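Local coordinates for surface glycan binding protein B (Bacteroides ovatus, PDB 6E57) that binds mixed-linkage beta-glucan, probably at the cell surface, and is thought to help the gut bacterium capture this cereal polysaccharide for use, at residues E310-W322 against N330-I344. Numbering follows the deposited sequence.
Sequences EITLWSGHHYVSW and NKTFGLIPMDVFAGI. With BGC (beta-D-glucopyranose), chain E; BGC (beta-D-glucopyranose), chain B; PO4 (phosphate ion), chain K.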
loop_
_atom_site.group_PDB
_atom_site.type_symbol
_atom_site.label_atom_id
_atom_site.label_comp_id
_atom_site.label_asym_id
_atom_site.label_seq_id
_atom_site.Cartn_x
_atom_site.Cartn_y
_atom_site.Cartn_z
ATOM N N GLU A 310 -16.445 -12.574 -16.795
ATOM C CA GLU A 310 -16.305 -13.837 -16.089
ATOM C C GLU A 310 -17.228 -14.871 -16.742
ATOM O O GLU A 310 -18.441 -14.691 -16.765
ATOM C CB GLU A 310 -16.642 -13.625 -14.613
ATOM C CG GLU A 310 -16.169 -14.742 -13.706
ATOM C CD GLU A 310 -16.047 -14.351 -12.243
ATOM O OE1 GLU A 310 -15.209 -14.953 -11.541
ATOM O OE2 GLU A 310 -16.788 -13.446 -11.808
ATOM N N ILE A 311 -16.630 -15.933 -17.295
ATOM C CA ILE A 311 -17.354 -17.017 -17.959
ATOM C C ILE A 311 -17.517 -18.170 -16.965
ATOM O O ILE A 311 -16.553 -18.565 -16.318
ATOM C CB ILE A 311 -16.617 -17.477 -19.236
ATOM C CG1 ILE A 311 -16.550 -16.372 -20.297
ATOM C CG2 ILE A 311 -17.237 -18.754 -19.785
ATOM C CD1 ILE A 311 -15.218 -15.648 -20.351
ATOM N N THR A 312 -18.737 -18.710 -16.868
ATOM C CA THR A 312 -19.029 -19.856 -16.011
ATOM C C THR A 312 -18.723 -21.149 -16.775
ATOM O O THR A 312 -19.252 -21.368 -17.855
ATOM C CB THR A 312 -20.487 -19.846 -15.540
ATOM O OG1 THR A 312 -20.692 -18.653 -14.782
ATOM C CG2 THR A 312 -20.839 -21.057 -14.703
ATOM N N LEU A 313 -17.862 -21.991 -16.196
ATOM C CA LEU A 313 -17.480 -23.258 -16.798
ATOM C C LEU A 313 -18.330 -24.388 -16.215
ATOM O O LEU A 313 -18.634 -25.345 -16.908
ATOM C CB LEU A 313 -15.990 -23.510 -16.549
ATOM C CG LEU A 313 -15.035 -22.528 -17.228
ATOM C CD1 LEU A 313 -13.590 -22.879 -16.908
ATOM C CD2 LEU A 313 -15.259 -22.498 -18.732
ATOM N N TRP A 314 -18.691 -24.275 -14.935
ATOM C CA TRP A 314 -19.474 -25.295 -14.266
ATOM C C TRP A 314 -20.146 -24.706 -13.025
ATOM O O TRP A 314 -19.605 -23.809 -12.393
ATOM C CB TRP A 314 -18.585 -26.492 -13.910
ATOM C CG TRP A 314 -19.320 -27.621 -13.257
ATOM C CD1 TRP A 314 -19.837 -28.727 -13.866
ATOM C CD2 TRP A 314 -19.620 -27.757 -11.859
ATOM N NE1 TRP A 314 -20.439 -29.540 -12.944
ATOM C CE2 TRP A 314 -20.326 -28.968 -11.703
ATOM C CE3 TRP A 314 -19.373 -26.972 -10.729
ATOM C CZ2 TRP A 314 -20.773 -29.415 -10.462
ATOM C CZ3 TRP A 314 -19.820 -27.409 -9.503
ATOM C CH2 TRP A 314 -20.509 -28.615 -9.375
ATOM N N SER A 315 -21.314 -25.260 -12.683
ATOM C CA SER A 315 -22.131 -24.826 -11.551
ATOM C C SER A 315 -22.773 -26.048 -10.880
ATOM O O SER A 315 -23.136 -27.004 -11.559
ATOM C CB SER A 315 -23.173 -23.850 -12.019
ATOM O OG SER A 315 -23.876 -23.300 -10.922
ATOM N N GLY A 316 -22.904 -26.012 -9.548
ATOM C CA GLY A 316 -23.542 -27.096 -8.792
ATOM C C GLY A 316 -23.092 -27.147 -7.340
ATOM O O GLY A 316 -22.841 -26.117 -6.725
ATOM N N HIS A 317 -23.015 -28.367 -6.794
ATOM C CA HIS A 317 -22.648 -28.623 -5.399
ATOM C C HIS A 317 -22.091 -30.050 -5.281
ATOM O O HIS A 317 -22.825 -30.988 -4.951
ATOM C CB HIS A 317 -23.858 -28.379 -4.488
ATOM C CG HIS A 317 -23.561 -28.499 -3.031
ATOM N ND1 HIS A 317 -22.771 -27.584 -2.358
ATOM C CD2 HIS A 317 -23.952 -29.408 -2.111
ATOM C CE1 HIS A 317 -22.686 -27.927 -1.089
ATOM N NE2 HIS A 317 -23.401 -29.045 -0.912
ATOM N N HIS A 318 -20.784 -30.189 -5.548
ATOM C CA HIS A 318 -20.126 -31.476 -5.746
ATOM C C HIS A 318 -19.092 -31.745 -4.644
ATOM O O HIS A 318 -18.066 -31.074 -4.577
ATOM C CB HIS A 318 -19.473 -31.508 -7.130
ATOM C CG HIS A 318 -18.869 -32.829 -7.458
ATOM N ND1 HIS A 318 -19.585 -33.825 -8.088
ATOM C CD2 HIS A 318 -17.636 -33.325 -7.226
ATOM C CE1 HIS A 318 -18.813 -34.880 -8.242
ATOM N NE2 HIS A 318 -17.613 -34.598 -7.721
ATOM N N TYR A 319 -19.362 -32.758 -3.807
ATOM C CA TYR A 319 -18.492 -33.124 -2.693
ATOM C C TYR A 319 -17.210 -33.763 -3.233
ATOM O O TYR A 319 -17.245 -34.458 -4.252
ATOM C CB TYR A 319 -19.192 -34.083 -1.724
ATOM C CG TYR A 319 -18.385 -34.387 -0.486
ATOM C CD1 TYR A 319 -18.092 -33.391 0.433
ATOM C CD2 TYR A 319 -17.882 -35.656 -0.242
ATOM C CE1 TYR A 319 -17.338 -33.649 1.567
ATOM C CE2 TYR A 319 -17.124 -35.930 0.887
ATOM C CZ TYR A 319 -16.849 -34.921 1.795
ATOM O OH TYR A 319 -16.101 -35.166 2.911
ATOM N N VAL A 320 -16.100 -33.530 -2.520
ATOM C CA VAL A 320 -14.783 -34.062 -2.864
ATOM C C VAL A 320 -14.187 -34.747 -1.629
ATOM O O VAL A 320 -14.069 -34.129 -0.577
ATOM C CB VAL A 320 -13.847 -32.947 -3.368
ATOM C CG1 VAL A 320 -12.458 -33.480 -3.685
ATOM C CG2 VAL A 320 -14.430 -32.217 -4.567
ATOM N N SER A 321 -13.803 -36.020 -1.778
ATOM C CA SER A 321 -13.098 -36.748 -0.727
ATOM C C SER A 321 -12.260 -37.878 -1.327
ATOM O O SER A 321 -12.784 -38.793 -1.941
ATOM C CB SER A 321 -14.038 -37.284 0.307
ATOM O OG SER A 321 -13.353 -38.160 1.190
ATOM N N TRP A 322 -10.952 -37.810 -1.086
ATOM C CA TRP A 322 -10.007 -38.806 -1.561
ATOM C C TRP A 322 -10.055 -40.075 -0.692
ATOM O O TRP A 322 -9.287 -41.002 -0.922
ATOM C CB TRP A 322 -8.595 -38.211 -1.643
ATOM C CG TRP A 322 -8.152 -37.422 -0.447
ATOM C CD1 TRP A 322 -8.542 -37.591 0.849
ATOM C CD2 TRP A 322 -7.185 -36.359 -0.437
ATOM N NE1 TRP A 322 -7.904 -36.692 1.659
ATOM C CE2 TRP A 322 -7.064 -35.922 0.899
ATOM C CE3 TRP A 322 -6.418 -35.725 -1.421
ATOM C CZ2 TRP A 322 -6.209 -34.885 1.269
ATOM C CZ3 TRP A 322 -5.575 -34.700 -1.054
ATOM C CH2 TRP A 322 -5.472 -34.288 0.274
ATOM N N ASN A 330 -17.520 -38.688 -6.458
ATOM C CA ASN A 330 -17.199 -37.661 -5.473
ATOM C C ASN A 330 -15.821 -37.907 -4.837
ATOM O O ASN A 330 -15.527 -37.340 -3.786
ATOM C CB ASN A 330 -18.281 -37.578 -4.392
ATOM C CG ASN A 330 -19.612 -37.099 -4.930
ATOM O OD1 ASN A 330 -20.567 -37.867 -5.003
ATOM N ND2 ASN A 330 -19.678 -35.836 -5.319
ATOM N N LYS A 331 -14.974 -38.735 -5.462
ATOM C CA LYS A 331 -13.600 -38.873 -4.993
ATOM C C LYS A 331 -12.812 -37.626 -5.403
ATOM O O LYS A 331 -11.933 -37.165 -4.665
ATOM C CB LYS A 331 -12.902 -40.122 -5.533
ATOM C CG LYS A 331 -11.518 -40.340 -4.935
ATOM C CD LYS A 331 -10.799 -41.573 -5.410
ATOM C CE LYS A 331 -9.448 -41.735 -4.748
ATOM N NZ LYS A 331 -8.821 -43.034 -5.091
ATOM N N THR A 332 -13.130 -37.116 -6.598
ATOM C CA THR A 332 -12.565 -35.894 -7.142
ATOM C C THR A 332 -13.681 -35.061 -7.776
ATOM O O THR A 332 -14.828 -35.501 -7.858
ATOM C CB THR A 332 -11.502 -36.206 -8.202
ATOM O OG1 THR A 332 -12.169 -36.784 -9.327
ATOM C CG2 THR A 332 -10.422 -37.140 -7.702
ATOM N N PHE A 333 -13.320 -33.859 -8.227
ATOM C CA PHE A 333 -14.148 -33.073 -9.121
ATOM C C PHE A 333 -13.544 -33.147 -10.528
ATOM O O PHE A 333 -12.541 -32.499 -10.797
ATOM C CB PHE A 333 -14.259 -31.628 -8.629
ATOM C CG PHE A 333 -14.902 -30.680 -9.610
ATOM C CD1 PHE A 333 -16.279 -30.545 -9.665
ATOM C CD2 PHE A 333 -14.134 -29.938 -10.493
ATOM C CE1 PHE A 333 -16.875 -29.684 -10.572
ATOM C CE2 PHE A 333 -14.729 -29.078 -11.400
ATOM C CZ PHE A 333 -16.099 -28.950 -11.437
ATOM N N GLY A 334 -14.139 -33.984 -11.391
ATOM C CA GLY A 334 -13.921 -33.943 -12.843
ATOM C C GLY A 334 -14.827 -32.897 -13.466
ATOM O O GLY A 334 -14.729 -31.721 -13.140
ATOM N N LEU A 335 -15.697 -33.326 -14.376
ATOM C CA LEU A 335 -16.941 -32.605 -14.732
ATOM C C LEU A 335 -16.695 -31.362 -15.603
ATOM O O LEU A 335 -17.650 -30.835 -16.165
ATOM C CB LEU A 335 -17.725 -32.252 -13.462
ATOM C CG LEU A 335 -18.234 -33.446 -12.648
ATOM C CD1 LEU A 335 -19.178 -32.993 -11.544
ATOM C CD2 LEU A 335 -18.926 -34.469 -13.534
ATOM N N ILE A 336 -15.449 -30.896 -15.733
ATOM C CA ILE A 336 -15.108 -29.974 -16.814
ATOM C C ILE A 336 -14.201 -30.719 -17.786
ATOM O O ILE A 336 -13.071 -31.059 -17.445
ATOM C CB ILE A 336 -14.466 -28.671 -16.302
ATOM C CG1 ILE A 336 -15.372 -27.944 -15.305
ATOM C CG2 ILE A 336 -14.094 -27.770 -17.473
ATOM C CD1 ILE A 336 -14.745 -26.714 -14.699
ATOM N N PRO A 337 -14.680 -31.023 -19.012
ATOM C CA PRO A 337 -13.899 -31.812 -19.964
ATOM C C PRO A 337 -12.678 -31.057 -20.514
ATOM O O PRO A 337 -12.628 -29.829 -20.468
ATOM C CB PRO A 337 -14.907 -32.161 -21.072
ATOM C CG PRO A 337 -15.991 -31.112 -20.970
ATOM C CD PRO A 337 -16.009 -30.661 -19.526
ATOM N N MET A 338 -11.713 -31.823 -21.037
ATOM C CA MET A 338 -10.417 -31.322 -21.512
ATOM C C MET A 338 -10.590 -30.266 -22.615
ATOM O O MET A 338 -9.806 -29.310 -22.677
ATOM C CB MET A 338 -9.568 -32.467 -22.072
ATOM C CG MET A 338 -9.069 -33.423 -21.013
ATOM S SD MET A 338 -8.090 -34.781 -21.702
ATOM C CE MET A 338 -6.652 -33.891 -22.292
ATOM N N ASP A 339 -11.591 -30.450 -23.486
ATOM C CA ASP A 339 -11.759 -29.597 -24.670
ATOM C C ASP A 339 -12.084 -28.155 -24.248
ATOM O O ASP A 339 -11.776 -27.225 -24.990
ATOM C CB ASP A 339 -12.765 -30.182 -25.672
ATOM C CG ASP A 339 -14.183 -30.389 -25.162
ATOM O OD1 ASP A 339 -14.465 -30.004 -24.007
ATOM O OD2 ASP A 339 -14.996 -30.946 -25.926
ATOM N N VAL A 340 -12.682 -27.975 -23.063
ATOM C CA VAL A 340 -12.955 -26.641 -22.511
ATOM C C VAL A 340 -11.625 -25.957 -22.163
ATOM O O VAL A 340 -11.412 -24.796 -22.502
ATOM C CB VAL A 340 -13.882 -26.701 -21.281
ATOM C CG1 VAL A 340 -13.982 -25.352 -20.583
ATOM C CG2 VAL A 340 -15.269 -27.220 -21.634
ATOM N N PHE A 341 -10.742 -26.691 -21.483
ATOM C CA PHE A 341 -9.440 -26.169 -21.057
ATOM C C PHE A 341 -8.523 -25.935 -22.266
ATOM O O PHE A 341 -7.681 -25.043 -22.233
ATOM C CB PHE A 341 -8.799 -27.100 -20.024
ATOM C CG PHE A 341 -9.278 -26.860 -18.615
ATOM C CD1 PHE A 341 -8.645 -25.931 -17.803
ATOM C CD2 PHE A 341 -10.377 -27.539 -18.112
ATOM C CE1 PHE A 341 -9.088 -25.701 -16.512
ATOM C CE2 PHE A 341 -10.821 -27.305 -16.819
ATOM C CZ PHE A 341 -10.175 -26.387 -16.022
ATOM N N ALA A 342 -8.698 -26.725 -23.329
ATOM C CA ALA A 342 -7.902 -26.578 -24.550
ATOM C C ALA A 342 -8.135 -25.195 -25.182
ATOM O O ALA A 342 -7.259 -24.662 -25.856
ATOM C CB ALA A 342 -8.233 -27.692 -25.514
ATOM N N GLY A 343 -9.322 -24.623 -24.950
ATOM C CA GLY A 343 -9.731 -23.354 -25.538
ATOM C C GLY A 343 -9.273 -22.140 -24.741
ATOM O O GLY A 343 -9.252 -21.029 -25.271
ATOM N N ILE A 344 -8.927 -22.338 -23.466
ATOM C CA ILE A 344 -8.538 -21.236 -22.586
ATOM C C ILE A 344 -7.168 -20.706 -23.023
ATOM O O ILE A 344 -6.253 -21.494 -23.274
ATOM C CB ILE A 344 -8.542 -21.677 -21.109
ATOM C CG1 ILE A 344 -9.959 -21.998 -20.625
ATOM C CG2 ILE A 344 -7.868 -20.626 -20.237
ATOM C CD1 ILE A 344 -10.011 -22.675 -19.275
HETATM C C2 BGC E . -3.808 -38.196 0.134
HETATM C C3 BGC E . -3.768 -38.510 1.621
HETATM C C4 BGC E . -5.054 -39.191 2.059
HETATM C C5 BGC E . -5.283 -40.421 1.183
HETATM C C6 BGC E . -6.533 -41.189 1.588
HETATM C C1 BGC E . -4.183 -39.435 -0.679
HETATM O O2 BGC E . -2.525 -37.707 -0.276
HETATM O O3 BGC E . -3.605 -37.302 2.355
HETATM O O4 BGC E . -4.962 -39.529 3.449
HETATM O O5 BGC E . -5.391 -40.016 -0.189
HETATM O O6 BGC E . -6.767 -42.230 0.631
HETATM C C2 BGC B . -4.954 -41.601 -4.707
HETATM C C3 BGC B . -5.222 -40.696 -3.515
HETATM C C4 BGC B . -3.928 -40.105 -2.980
HETATM C C5 BGC B . -3.073 -39.536 -4.119
HETATM C C6 BGC B . -1.691 -39.095 -3.670
HETATM C C1 BGC B . -4.104 -40.895 -5.750
HETATM O O2 BGC B . -6.189 -42.012 -5.296
HETATM O O3 BGC B . -5.856 -41.447 -2.480
HETATM O O4 BGC B . -4.277 -39.058 -2.061
HETATM O O5 BGC B . -2.877 -40.491 -5.158
HETATM O O6 BGC B . -1.188 -38.191 -4.655
HETATM P P PO4 K . -15.950 -39.278 3.516
HETATM O O1 PO4 K . -15.004 -39.713 4.612
HETATM O O2 PO4 K . -15.612 -40.008 2.238
HETATM O O3 PO4 K . -15.822 -37.790 3.286
HETATM O O4 PO4 K . -17.366 -39.605 3.934
#
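N330 grips the backbone of Y319 and S321 at two points: its ND2 donates to Y319 O (3.0 Å), with that oxygen near the amide plane, and its backbone O accepts from S321 N (3.0 Å) in the carbonyl plane. The same ND2 lies over one face of the H318 imidazole. K331 extends fully, all four torsions near 180°, and so carries NZ to O2 of a glucose (2.8 Å); D326 salt-bridges this NZ. Another glucose of the bound glycan lies over the W322 indole, its C2 above the ring centre. T332 O accepts a hydrogen bond from H318 NE2 (2.9 Å, 149° at the hydrogen) at the imidazole edge. F333 turns its ring edge to two aromatic faces: CE1 sits over the centre of W314 with planes at 77°, while the H318 pairing is offset. L335 CD1 lies over the imidazole face opposite N330 ND2, 4.0 Å from the ring centroid, a CH-pi contact. I336 CG1 packs on W314 CB, and V340 CG1 meets L313 CD2 at 3.6 Å. Strand 412-419 pairs antiparallel with 317-321 and with 299-315, where L313 and W314 both face V417 in a classic beta bulge; F333 also touches C407 of strand 405-409, and F341 reaches helix 393-401.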